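Side-chain contacts in Low temperature requirement C protein (Listeria monocytogenes, PDB 1Y9I), which is a helical, tetrameric, metal-binding protein that probably acts as a phosphatidylglycerophosphatase, a lipid phosphatase: residues I19-E24 with T141-I146; K13-L18 with V55-E60; D26-L31 with A149-A154; I69-M74 with G78-P83. One frame throughout, in Å; residues are numbered along the deposited sequence.

How the contacts relate
The four contacts sit in one all-helical chain and are tied together by a few long helices. Contacts 1 and 2 share helix 9-20, their centres about 11 Å apart, and Leu18 of contact 2 packs on Leu143 of contact 1. Contacts 1 and 3 follow one another along helix 143-160, their centres also about 11 Å apart, while helix 45-56 links contacts 2 and 3 through Leu56 on Ile150. In sequence, the segments of contacts 1, 2 and 3 interleave, whereas 69-74 with 78-83 is a local contact nested inside the loop that contact 1 closes. Helix 59-76 runs from contact 2 to contact 4, and its Asp72 hydrogen-bonds to the backbone N of Phe142 and Leu143 in the magnesium-binding segment.

Contact 1: residues I19-E24 with T141-I146; sequences IERGVE and TFLDDI. With MG (magnesium ion), chain F.
Arg21 meets Leu143 through the root of its side chain, with CB of Arg21 3.6 Å from CD2 of Leu143. Beyond CB the arginine bends at chi2 and chi3 (-59° and -75°), and the guanidinium goes to a salt bridge with Glu76 and a weak hydrogen bond to the Val139 carbonyl. Gly22 then ends helix 9-20 in a Schellman motif, its positive phi turning the chain toward the next helix. Val23 follows, CG2 4.0 Å from the same CD2 of Leu143, the two side chains sliding past each other in opposite directions. One methyl group therefore takes both contacts, while CD1 of Leu143 packs on Leu18. Glu24 stands at the N-cap position of helix 25-36, its N bonded to Asp27 OD2.

Leu143 lies among the magnesium ligands, between Thr141 and the pair Asp144 and Asp145. The magnesium ion is held by Thr141 O at 2.0 Å, Asp145 OD2 at 2.1 Å, Asp144 OD1 at a longer 2.5 Å, two waters and Asp98, each aspartate giving one carboxylate oxygen. Water 1 also donates to Asp144 OD2. Asp72 takes the backbone N-H groups of Phe142 and Leu143. Segment 141-146 thus turns polar groups to the ion and an apolar branch to the helix 9-20 turn.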
loop_
_atom_site.group_PDB
_atom_site.type_symbol
_atom_site.label_atom_id
_atom_site.label_comp_id
_atom_site.label_asym_id
_atom_site.label_seq_id
_atom_site.Cartn_x
_atom_site.Cartn_y
_atom_site.Cartn_z
ATOM N N ILE A 19 15.201 -13.017 -18.095
ATOM C CA ILE A 19 15.969 -14.162 -18.579
ATOM C C ILE A 19 17.459 -13.838 -18.603
ATOM O O ILE A 19 18.287 -14.653 -18.197
ATOM C CB ILE A 19 15.498 -14.582 -19.992
ATOM C CG1 ILE A 19 14.065 -15.119 -19.907
ATOM C CG2 ILE A 19 16.448 -15.633 -20.579
ATOM C CD1 ILE A 19 13.425 -15.427 -21.240
ATOM N N GLU A 20 17.791 -12.641 -19.070
ATOM C CA GLU A 20 19.177 -12.198 -19.127
ATOM C C GLU A 20 19.792 -12.156 -17.728
ATOM O O GLU A 20 20.996 -12.374 -17.561
ATOM C CB GLU A 20 19.250 -10.814 -19.783
ATOM C CG GLU A 20 20.600 -10.128 -19.674
ATOM C CD GLU A 20 20.676 -8.855 -20.498
ATOM O OE1 GLU A 20 21.622 -8.067 -20.291
ATOM O OE2 GLU A 20 19.795 -8.644 -21.359
ATOM N N ARG A 21 18.967 -11.880 -16.721
ATOM C CA ARG A 21 19.449 -11.824 -15.346
ATOM C C ARG A 21 19.521 -13.218 -14.726
ATOM O O ARG A 21 19.927 -13.375 -13.576
ATOM C CB ARG A 21 18.558 -10.906 -14.500
ATOM C CG ARG A 21 18.575 -9.454 -14.968
ATOM C CD ARG A 21 19.988 -8.866 -14.938
ATOM N NE ARG A 21 20.432 -8.563 -13.583
ATOM C CZ ARG A 21 21.665 -8.183 -13.259
ATOM N NH1 ARG A 21 22.598 -8.062 -14.195
ATOM N NH2 ARG A 21 21.959 -7.908 -11.996
ATOM N N GLY A 22 19.122 -14.226 -15.496
ATOM C CA GLY A 22 19.190 -15.597 -15.020
ATOM C C GLY A 22 17.917 -16.211 -14.474
ATOM O O GLY A 22 17.966 -17.264 -13.843
ATOM N N VAL A 23 16.778 -15.570 -14.712
ATOM C CA VAL A 23 15.508 -16.092 -14.214
ATOM C C VAL A 23 14.599 -16.554 -15.347
ATOM O O VAL A 23 14.176 -15.762 -16.185
ATOM C CB VAL A 23 14.764 -15.030 -13.373
ATOM C CG1 VAL A 23 13.514 -15.639 -12.747
ATOM C CG2 VAL A 23 15.686 -14.496 -12.288
ATOM N N GLU A 24 14.307 -17.849 -15.369
ATOM C CA GLU A 24 13.447 -18.416 -16.398
ATOM C C GLU A 24 12.032 -18.546 -15.837
ATOM O O GLU A 24 11.841 -18.597 -14.622
ATOM C CB GLU A 24 13.960 -19.801 -16.810
ATOM C CG GLU A 24 15.385 -19.838 -17.370
ATOM C CD GLU A 24 15.500 -19.219 -18.753
ATOM O OE1 GLU A 24 14.495 -19.212 -19.495
ATOM O OE2 GLU A 24 16.606 -18.754 -19.109
ATOM N N THR A 141 19.396 -6.801 -5.561
ATOM C CA THR A 141 18.637 -6.120 -4.530
ATOM C C THR A 141 17.164 -5.953 -4.913
ATOM O O THR A 141 16.272 -6.169 -4.091
ATOM C CB THR A 141 19.268 -4.751 -4.247
ATOM O OG1 THR A 141 20.603 -4.954 -3.758
ATOM C CG2 THR A 141 18.459 -3.977 -3.217
ATOM N N PHE A 142 16.909 -5.576 -6.158
ATOM C CA PHE A 142 15.533 -5.397 -6.618
ATOM C C PHE A 142 14.949 -6.663 -7.231
ATOM O O PHE A 142 13.762 -6.955 -7.064
ATOM C CB PHE A 142 15.466 -4.272 -7.642
ATOM C CG PHE A 142 15.533 -2.916 -7.036
ATOM C CD1 PHE A 142 14.368 -2.248 -6.674
ATOM C CD2 PHE A 142 16.765 -2.318 -6.773
ATOM C CE1 PHE A 142 14.426 -1.004 -6.053
ATOM C CE2 PHE A 142 16.832 -1.072 -6.149
ATOM C CZ PHE A 142 15.661 -0.417 -5.790
ATOM N N LEU A 143 15.779 -7.419 -7.936
ATOM C CA LEU A 143 15.305 -8.631 -8.585
ATOM C C LEU A 143 14.793 -9.714 -7.639
ATOM O O LEU A 143 13.836 -10.423 -7.983
ATOM C CB LEU A 143 16.392 -9.210 -9.494
ATOM C CG LEU A 143 15.953 -10.439 -10.303
ATOM C CD1 LEU A 143 14.701 -10.114 -11.103
ATOM C CD2 LEU A 143 17.078 -10.873 -11.232
ATOM N N ASP A 144 15.408 -9.872 -6.466
ATOM C CA ASP A 144 14.909 -10.905 -5.559
ATOM C C ASP A 144 13.460 -10.632 -5.153
ATOM O O ASP A 144 12.638 -11.554 -5.132
ATOM C CB ASP A 144 15.804 -11.082 -4.315
ATOM C CG ASP A 144 16.151 -9.779 -3.623
ATOM O OD1 ASP A 144 15.418 -8.781 -3.778
ATOM O OD2 ASP A 144 17.169 -9.767 -2.897
ATOM N N ASP A 145 13.143 -9.371 -4.852
ATOM C CA ASP A 145 11.779 -8.986 -4.476
ATOM C C ASP A 145 10.843 -9.161 -5.665
ATOM O O ASP A 145 9.706 -9.614 -5.517
ATOM C CB ASP A 145 11.721 -7.517 -4.051
ATOM C CG ASP A 145 12.611 -7.212 -2.881
ATOM O OD1 ASP A 145 12.261 -7.595 -1.748
ATOM O OD2 ASP A 145 13.668 -6.585 -3.101
ATOM N N ILE A 146 11.320 -8.778 -6.846
ATOM C CA ILE A 146 10.520 -8.885 -8.059
ATOM C C ILE A 146 10.088 -10.331 -8.327
ATOM O O ILE A 146 8.919 -10.601 -8.605
ATOM C CB ILE A 146 11.304 -8.339 -9.283
ATOM C CG1 ILE A 146 11.371 -6.807 -9.209
ATOM C CG2 ILE A 146 10.659 -8.804 -10.574
ATOM C CD1 ILE A 146 12.290 -6.164 -10.254
HETATM MG MG MG F . 15.635 -6.810 -2.272
HETATM O O HOH W 1 17.313 -7.605 -1.595
HETATM O O HOH W 2 14.528 -7.779 -0.804
#

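Contact 2: residues K13-L18 with V55-E60; sequences KARSWL and VLRKRE
The guanidinium of Arg15 lies with one face over Leu56, whose CB stands 3.7 Å above the plane and offset toward the rim. At its edge, in the plane, sits CG of Arg57, 3.8 Å from NH2 of Arg15. The Arg57 guanidinium is turned 58° from that of Arg15, and NH2 of Arg15 is 4.5 Å from NE of Arg57. Acidic neighbours are at hand: Arg15 makes salt bridges through NH1 to Glu53 and through NE to Glu11, and the Arg57 side chain also touches Glu11.

Arg15 reaches across because its chain is extended from CG to NE, with chi2 and chi3 near 180°. Its NH1 comes 3.8 Å from CD1 of Leu56. The other branch of that leucine points deeper, where CD2 of Leu56 meets CD1 of Leu18 tip to tip at 4.0 Å. Leu56 also packs on Ile150 of helix 143-160, so this pair belongs to the interior, while Arg57 is at the exposed margin.

The contact joins helix 9-20 to the end of helix 45-56, just before the chain turns into helix 59-76. Its chemistry is layered: two leucines make the apolar floor, and a flat cation lies over one of them, with glutamates probably balancing its charge.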
loop_
_atom_site.group_PDB
_atom_site.type_symbol
_atom_site.label_atom_id
_atom_site.label_comp_id
_atom_site.label_asym_id
_atom_site.label_seq_id
_atom_site.Cartn_x
_atom_site.Cartn_y
_atom_site.Cartn_z
ATOM N N LYS A 13 10.853 -6.416 -23.518
ATOM C CA LYS A 13 12.056 -6.104 -22.756
ATOM C C LYS A 13 12.013 -6.670 -21.340
ATOM O O LYS A 13 13.025 -7.138 -20.825
ATOM C CB LYS A 13 12.272 -4.586 -22.701
ATOM C CG LYS A 13 13.472 -4.152 -21.876
ATOM C CD LYS A 13 14.779 -4.683 -22.446
ATOM C CE LYS A 13 15.963 -4.246 -21.599
ATOM N NZ LYS A 13 17.268 -4.740 -22.129
ATOM N N ALA A 14 10.842 -6.623 -20.713
ATOM C CA ALA A 14 10.692 -7.141 -19.354
ATOM C C ALA A 14 11.037 -8.622 -19.314
ATOM O O ALA A 14 11.810 -9.070 -18.466
ATOM C CB ALA A 14 9.263 -6.927 -18.863
ATOM N N ARG A 15 10.460 -9.381 -20.239
ATOM C CA ARG A 15 10.695 -10.818 -20.305
ATOM C C ARG A 15 12.151 -11.181 -20.600
ATOM O O ARG A 15 12.736 -12.019 -19.915
ATOM C CB ARG A 15 9.783 -11.446 -21.362
ATOM C CG ARG A 15 8.299 -11.435 -21.007
ATOM C CD ARG A 15 7.467 -11.946 -22.175
ATOM N NE ARG A 15 6.042 -12.068 -21.865
ATOM C CZ ARG A 15 5.516 -13.039 -21.124
ATOM N NH1 ARG A 15 6.294 -13.985 -20.612
ATOM N NH2 ARG A 15 4.208 -13.068 -20.899
ATOM N N SER A 16 12.736 -10.549 -21.613
ATOM C CA SER A 16 14.118 -10.838 -21.981
ATOM C C SER A 16 15.122 -10.410 -20.917
ATOM O O SER A 16 16.154 -11.061 -20.737
ATOM C CB SER A 16 14.467 -10.174 -23.321
ATOM O OG SER A 16 14.370 -8.764 -23.245
ATOM N N TRP A 17 14.829 -9.325 -20.206
ATOM C CA TRP A 17 15.749 -8.860 -19.180
ATOM C C TRP A 17 15.758 -9.821 -17.997
ATOM O O TRP A 17 16.807 -10.083 -17.414
ATOM C CB TRP A 17 15.391 -7.446 -18.711
ATOM C CG TRP A 17 16.611 -6.612 -18.408
ATOM C CD1 TRP A 17 17.915 -7.021 -18.453
ATOM C CD2 TRP A 17 16.642 -5.229 -18.035
ATOM N NE1 TRP A 17 18.754 -5.984 -18.136
ATOM C CE2 TRP A 17 18.000 -4.869 -17.873
ATOM C CE3 TRP A 17 15.656 -4.256 -17.821
ATOM C CZ2 TRP A 17 18.401 -3.579 -17.508
ATOM C CZ3 TRP A 17 16.051 -2.969 -17.457
ATOM C CH2 TRP A 17 17.415 -2.645 -17.305
ATOM N N LEU A 18 14.585 -10.338 -17.635
ATOM C CA LEU A 18 14.500 -11.296 -16.540
ATOM C C LEU A 18 15.392 -12.489 -16.888
ATOM O O LEU A 18 16.231 -12.915 -16.088
ATOM C CB LEU A 18 13.056 -11.779 -16.350
ATOM C CG LEU A 18 12.116 -10.941 -15.481
ATOM C CD1 LEU A 18 10.688 -11.453 -15.620
ATOM C CD2 LEU A 18 12.568 -11.013 -14.028
ATOM N N VAL A 55 0.690 -13.029 -15.166
ATOM C CA VAL A 55 1.187 -11.915 -14.369
ATOM C C VAL A 55 2.136 -11.043 -15.201
ATOM O O VAL A 55 2.044 -9.811 -15.184
ATOM C CB VAL A 55 1.923 -12.431 -13.103
ATOM C CG1 VAL A 55 2.594 -11.277 -12.370
ATOM C CG2 VAL A 55 0.924 -13.118 -12.171
ATOM N N LEU A 56 3.033 -11.684 -15.941
ATOM C CA LEU A 56 3.992 -10.953 -16.759
ATOM C C LEU A 56 3.356 -10.162 -17.903
ATOM O O LEU A 56 4.011 -9.314 -18.505
ATOM C CB LEU A 56 5.061 -11.906 -17.301
ATOM C CG LEU A 56 5.980 -12.513 -16.233
ATOM C CD1 LEU A 56 6.956 -13.480 -16.878
ATOM C CD2 LEU A 56 6.736 -11.404 -15.514
ATOM N N ARG A 57 2.084 -10.422 -18.194
ATOM C CA ARG A 57 1.398 -9.690 -19.256
ATOM C C ARG A 57 0.833 -8.374 -18.727
ATOM O O ARG A 57 0.339 -7.551 -19.494
ATOM C CB ARG A 57 0.252 -10.523 -19.848
ATOM C CG ARG A 57 0.690 -11.804 -20.536
ATOM C CD ARG A 57 -0.420 -12.362 -21.415
ATOM N NE ARG A 57 -0.072 -13.668 -21.963
ATOM C CZ ARG A 57 -0.320 -14.825 -21.358
ATOM N NH1 ARG A 57 -0.929 -14.850 -20.182
ATOM N NH2 ARG A 57 0.050 -15.960 -21.931
ATOM N N LYS A 58 0.902 -8.186 -17.413
ATOM C CA LYS A 58 0.391 -6.970 -16.786
ATOM C C LYS A 58 1.371 -5.815 -16.935
ATOM O O LYS A 58 2.533 -5.927 -16.560
ATOM C CB LYS A 58 0.122 -7.212 -15.297
ATOM C CG LYS A 58 -1.010 -8.182 -15.007
ATOM C CD LYS A 58 -2.356 -7.587 -15.375
ATOM C CE LYS A 58 -3.489 -8.505 -14.948
ATOM N NZ LYS A 58 -4.824 -7.881 -15.160
ATOM N N ARG A 59 0.887 -4.701 -17.474
ATOM C CA ARG A 59 1.714 -3.522 -17.665
ATOM C C ARG A 59 2.326 -3.066 -16.336
ATOM O O ARG A 59 3.494 -2.690 -16.279
ATOM C CB ARG A 59 0.874 -2.387 -18.268
ATOM C CG ARG A 59 1.693 -1.228 -18.814
ATOM C CD ARG A 59 0.794 -0.099 -19.292
ATOM N NE ARG A 59 1.537 0.917 -20.034
ATOM C CZ ARG A 59 1.976 0.761 -21.280
ATOM N NH1 ARG A 59 1.741 -0.373 -21.931
ATOM N NH2 ARG A 59 2.654 1.734 -21.875
ATOM N N GLU A 60 1.531 -3.105 -15.270
ATOM C CA GLU A 60 1.990 -2.692 -13.939
ATOM C C GLU A 60 3.225 -3.504 -13.521
ATOM O O GLU A 60 4.176 -2.976 -12.931
ATOM C CB GLU A 60 0.858 -2.901 -12.926
ATOM C CG GLU A 60 1.066 -2.293 -11.554
ATOM C CD GLU A 60 0.685 -0.821 -11.486
ATOM O OE1 GLU A 60 0.449 -0.323 -10.364
ATOM O OE2 GLU A 60 0.627 -0.163 -12.547
#

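Contact 3: residues D26-L31 with A149-A154; sequences DDIAEL and AIAAAA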
loop_
_atom_site.group_PDB
_atom_site.type_symbol
_atom_site.label_atom_id
_atom_site.label_comp_id
_atom_site.label_asym_id
_atom_site.label_seq_id
_atom_site.Cartn_x
_atom_site.Cartn_y
_atom_site.Cartn_z
ATOM N N ASP A 26 10.058 -21.047 -15.696
ATOM C CA ASP A 26 9.947 -22.247 -14.867
ATOM C C ASP A 26 10.500 -22.068 -13.458
ATOM O O ASP A 26 10.030 -22.710 -12.517
ATOM C CB ASP A 26 10.645 -23.427 -15.553
ATOM C CG ASP A 26 9.740 -24.147 -16.536
ATOM O OD1 ASP A 26 8.939 -23.471 -17.214
ATOM O OD2 ASP A 26 9.835 -25.388 -16.636
ATOM N N ASP A 27 11.500 -21.207 -13.304
ATOM C CA ASP A 27 12.073 -20.970 -11.984
ATOM C C ASP A 27 11.021 -20.291 -11.107
ATOM O O ASP A 27 10.888 -20.598 -9.917
ATOM C CB ASP A 27 13.322 -20.086 -12.084
ATOM C CG ASP A 27 14.408 -20.701 -12.956
ATOM O OD1 ASP A 27 14.686 -21.911 -12.796
ATOM O OD2 ASP A 27 14.992 -19.972 -13.791
ATOM N N ILE A 28 10.271 -19.368 -11.701
ATOM C CA ILE A 28 9.234 -18.666 -10.962
ATOM C C ILE A 28 8.055 -19.605 -10.715
ATOM O O ILE A 28 7.457 -19.591 -9.639
ATOM C CB ILE A 28 8.734 -17.420 -11.722
ATOM C CG1 ILE A 28 9.919 -16.528 -12.112
ATOM C CG2 ILE A 28 7.785 -16.623 -10.829
ATOM C CD1 ILE A 28 9.514 -15.207 -12.744
ATOM N N ALA A 29 7.730 -20.421 -11.716
ATOM C CA ALA A 29 6.625 -21.374 -11.605
ATOM C C ALA A 29 6.847 -22.333 -10.439
ATOM O O ALA A 29 5.900 -22.701 -9.742
ATOM C CB ALA A 29 6.475 -22.159 -12.909
ATOM N N GLU A 30 8.100 -22.742 -10.240
ATOM C CA GLU A 30 8.453 -23.644 -9.147
ATOM C C GLU A 30 8.134 -23.004 -7.796
ATOM O O GLU A 30 7.784 -23.695 -6.835
ATOM C CB GLU A 30 9.943 -23.996 -9.214
ATOM C CG GLU A 30 10.295 -24.999 -10.301
ATOM C CD GLU A 30 9.955 -26.426 -9.909
ATOM O OE1 GLU A 30 8.775 -26.705 -9.613
ATOM O OE2 GLU A 30 10.873 -27.274 -9.895
ATOM N N LEU A 31 8.261 -21.681 -7.735
ATOM C CA LEU A 31 7.976 -20.930 -6.514
ATOM C C LEU A 31 6.476 -20.935 -6.260
ATOM O O LEU A 31 6.027 -21.049 -5.122
ATOM C CB LEU A 31 8.464 -19.476 -6.648
ATOM C CG LEU A 31 9.971 -19.215 -6.782
ATOM C CD1 LEU A 31 10.235 -17.695 -6.870
ATOM C CD2 LEU A 31 10.698 -19.799 -5.588
ATOM N N ALA A 149 7.677 -11.535 -5.707
ATOM C CA ALA A 149 6.382 -10.886 -5.912
ATOM C C ALA A 149 5.614 -11.473 -7.096
ATOM O O ALA A 149 4.391 -11.614 -7.042
ATOM C CB ALA A 149 6.575 -9.392 -6.108
ATOM N N ILE A 150 6.320 -11.791 -8.173
ATOM C CA ILE A 150 5.661 -12.381 -9.335
ATOM C C ILE A 150 5.086 -13.739 -8.918
ATOM O O ILE A 150 3.978 -14.096 -9.307
ATOM C CB ILE A 150 6.647 -12.571 -10.513
ATOM C CG1 ILE A 150 7.007 -11.208 -11.114
ATOM C CG2 ILE A 150 6.013 -13.448 -11.600
ATOM C CD1 ILE A 150 8.185 -11.235 -12.080
ATOM N N ALA A 151 5.841 -14.483 -8.114
ATOM C CA ALA A 151 5.386 -15.790 -7.634
ATOM C C ALA A 151 4.132 -15.643 -6.768
ATOM O O ALA A 151 3.156 -16.386 -6.928
ATOM C CB ALA A 151 6.502 -16.470 -6.836
ATOM N N ALA A 152 4.166 -14.686 -5.847
ATOM C CA ALA A 152 3.041 -14.441 -4.955
ATOM C C ALA A 152 1.814 -13.968 -5.727
ATOM O O ALA A 152 0.690 -14.361 -5.420
ATOM C CB ALA A 152 3.426 -13.408 -3.896
ATOM N N ALA A 153 2.025 -13.109 -6.718
ATOM C CA ALA A 153 0.916 -12.614 -7.520
ATOM C C ALA A 153 0.310 -13.777 -8.301
ATOM O O ALA A 153 -0.917 -13.905 -8.388
ATOM C CB ALA A 153 1.396 -11.523 -8.478
ATOM N N ALA A 154 1.176 -14.618 -8.866
ATOM C CA ALA A 154 0.742 -15.775 -9.638
ATOM C C ALA A 154 -0.015 -16.747 -8.736
ATOM O O ALA A 154 -1.013 -17.333 -9.152
ATOM C CB ALA A 154 1.955 -16.472 -10.278
#
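CB of Leu31 and CB of Ala151 press together at 3.6 Å, the closest approach in this meeting of helices 25-36 and 143-160. Leu31 adds CD1, 3.9 Å from that same methyl of Ala151, so the alanine is touched by both the root and one branch of the leucine. Ile28, one turn earlier, completes the tight part. Its CG2 branch lies 3.7 Å from CG2 of Ile150 and also 4.0 Å from the backbone N of Ala151, while its CD1 stays 4.1 Å from CG2 of Ile150. In both isoleucines chi1 (-53° in Ile28, -71° in Ile150) sets CG1 beside the backbone N and leaves CG2 anti to it, which puts branch against branch.

Away from the contact helix 25-36 is mixed: Glu30 is exposed and Asp26 and Asp27 partly so, while Ala29 is buried against Leu45. Asp26 forms a salt bridge with Arg49 of helix 45-56, and Asp27 accepts a hydrogen bond from the backbone N of Glu24. No such division marks segment 149-154: Ala149 and Ala152 also pack, against helices 97-106 and 114-123.

The axes of segments 26-31 and 149-154 cross at -56°, with a closest approach of 8.7 Å. Carbon meets carbon throughout, apart from the Ala151 N under Ile28, so shape rather than polar bonding joins the helices, and the alanine's small side chain lets Leu31 sit close.

Contact 4: residues I69-M74 with G78-P83; sequences IQLDVM and GELVQP
Met74, modelled as selenomethionine, and Glu79 lie obliquely across one another, SE of Met74 being 3.9 Å from both CB and CG of Glu79. The selenium gets there because the methionine chain bends at chi2 (-59°). The Glu79 chain bends as well, and although its CB faces the helix the carboxylate end leads away, so only the aliphatic part meets the selenium.

Leu80 comes to another part of Met74: its CD2 branch lies 3.8 Å from CB of Met74, while CG of Leu80 is 4.1 Å from that same CB. Leu71, a turn back along helix 59-76, is more loosely placed, its CD2 4.5 Å from CD2 of Leu80.

Between these side chains the backbone closes the helix end. Glu79 N donates to Met74 O at 3.0 Å and nearly straight, with an N-H...O angle of 170° and the donor tilted 21° from the carbonyl plane. Gly78, at positive phi, makes the Schellman turn. In the assembly, Leu80 packs on Gln70 of the second subunit and Leu71 on its Thr67. The helix carbonyl is therefore met by a backbone N-H, while Leu71, Met74 and Leu80 form an apolar patch at a subunit interface.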
loop_
_atom_site.group_PDB
_atom_site.type_symbol
_atom_site.label_atom_id
_atom_site.label_comp_id
_atom_site.label_asym_id
_atom_site.label_seq_id
_atom_site.Cartn_x
_atom_site.Cartn_y
_atom_site.Cartn_z
ATOM N N ILE A 69 15.223 -3.944 -12.168
ATOM C CA ILE A 69 16.424 -4.536 -12.755
ATOM C C ILE A 69 17.388 -3.438 -13.198
ATOM O O ILE A 69 18.604 -3.569 -13.052
ATOM C CB ILE A 69 16.085 -5.424 -13.968
ATOM C CG1 ILE A 69 15.247 -6.627 -13.518
ATOM C CG2 ILE A 69 17.375 -5.914 -14.628
ATOM C CD1 ILE A 69 14.873 -7.583 -14.646
ATOM N N GLN A 70 16.841 -2.347 -13.724
ATOM C CA GLN A 70 17.661 -1.225 -14.173
ATOM C C GLN A 70 18.542 -0.719 -13.037
ATOM O O GLN A 70 19.725 -0.430 -13.237
ATOM C CB GLN A 70 16.777 -0.080 -14.670
ATOM C CG GLN A 70 17.544 1.172 -15.089
ATOM C CD GLN A 70 18.484 0.923 -16.260
ATOM O OE1 GLN A 70 19.584 0.383 -16.094
ATOM N NE2 GLN A 70 18.051 1.307 -17.451
ATOM N N LEU A 71 17.960 -0.605 -11.846
ATOM C CA LEU A 71 18.698 -0.140 -10.683
ATOM C C LEU A 71 19.771 -1.142 -10.254
ATOM O O LEU A 71 20.886 -0.742 -9.905
ATOM C CB LEU A 71 17.733 0.165 -9.523
ATOM C CG LEU A 71 16.880 1.433 -9.706
ATOM C CD1 LEU A 71 15.790 1.512 -8.620
ATOM C CD2 LEU A 71 17.781 2.663 -9.647
ATOM N N ASP A 72 19.448 -2.435 -10.275
ATOM C CA ASP A 72 20.430 -3.461 -9.910
ATOM C C ASP A 72 21.656 -3.386 -10.815
ATOM O O ASP A 72 22.802 -3.425 -10.350
ATOM C CB ASP A 72 19.845 -4.869 -10.067
ATOM C CG ASP A 72 18.840 -5.213 -9.002
ATOM O OD1 ASP A 72 18.801 -4.511 -7.973
ATOM O OD2 ASP A 72 18.100 -6.205 -9.197
ATOM N N VAL A 73 21.387 -3.316 -12.115
ATOM C CA VAL A 73 22.420 -3.260 -13.145
ATOM C C VAL A 73 23.301 -2.028 -12.988
ATOM O O VAL A 73 24.523 -2.108 -13.116
ATOM C CB VAL A 73 21.775 -3.283 -14.551
ATOM C CG1 VAL A 73 22.834 -3.082 -15.633
ATOM C CG2 VAL A 73 21.057 -4.611 -14.763
HETATM N N MSE A 74 22.687 -0.886 -12.702
HETATM C CA MSE A 74 23.454 0.338 -12.515
HETATM C C MSE A 74 24.346 0.204 -11.281
HETATM O O MSE A 74 25.469 0.706 -11.255
HETATM C CB MSE A 74 22.513 1.540 -12.369
HETATM C CG MSE A 74 21.812 1.920 -13.659
HETATM SE SE MSE A 74 23.105 2.362 -15.044
HETATM C CE MSE A 74 21.953 3.365 -16.241
ATOM N N GLY A 78 28.489 0.376 -10.913
ATOM C CA GLY A 78 29.010 1.483 -10.128
ATOM C C GLY A 78 28.647 2.839 -10.711
ATOM O O GLY A 78 29.415 3.798 -10.606
ATOM N N GLU A 79 27.461 2.922 -11.307
ATOM C CA GLU A 79 26.981 4.156 -11.933
ATOM C C GLU A 79 26.130 5.034 -11.015
ATOM O O GLU A 79 25.866 6.195 -11.328
ATOM C CB GLU A 79 26.158 3.818 -13.179
ATOM C CG GLU A 79 26.882 3.039 -14.268
ATOM C CD GLU A 79 27.732 3.921 -15.162
ATOM O OE1 GLU A 79 27.341 5.084 -15.398
ATOM O OE2 GLU A 79 28.782 3.446 -15.647
ATOM N N LEU A 80 25.693 4.492 -9.883
ATOM C CA LEU A 80 24.855 5.261 -8.968
ATOM C C LEU A 80 25.632 6.254 -8.121
ATOM O O LEU A 80 26.809 6.051 -7.824
ATOM C CB LEU A 80 24.084 4.323 -8.034
ATOM C CG LEU A 80 23.165 3.289 -8.689
ATOM C CD1 LEU A 80 22.544 2.410 -7.597
ATOM C CD2 LEU A 80 22.076 3.995 -9.495
ATOM N N VAL A 81 24.962 7.332 -7.735
ATOM C CA VAL A 81 25.573 8.336 -6.882
ATOM C C VAL A 81 25.670 7.727 -5.489
ATOM O O VAL A 81 24.891 6.833 -5.141
ATOM C CB VAL A 81 24.702 9.615 -6.786
ATOM C CG1 VAL A 81 24.467 10.196 -8.167
ATOM C CG2 VAL A 81 23.363 9.290 -6.117
ATOM N N GLN A 82 26.626 8.190 -4.696
ATOM C CA GLN A 82 26.760 7.696 -3.330
ATOM C C GLN A 82 25.825 8.557 -2.489
ATOM O O GLN A 82 25.598 9.723 -2.812
ATOM C CB GLN A 82 28.200 7.848 -2.826
ATOM C CG GLN A 82 29.213 6.917 -3.472
ATOM C CD GLN A 82 28.931 5.444 -3.195
ATOM O OE1 GLN A 82 28.032 5.103 -2.420
ATOM N NE2 GLN A 82 29.707 4.565 -3.826
ATOM N N PRO A 83 25.280 8.004 -1.393
ATOM C CA PRO A 83 25.474 6.642 -0.888
ATOM C C PRO A 83 24.505 5.602 -1.466
ATOM O O PRO A 83 24.519 4.444 -1.044
ATOM C CB PRO A 83 25.286 6.820 0.608
ATOM C CG PRO A 83 24.165 7.799 0.657
ATOM C CD PRO A 83 24.529 8.813 -0.417
#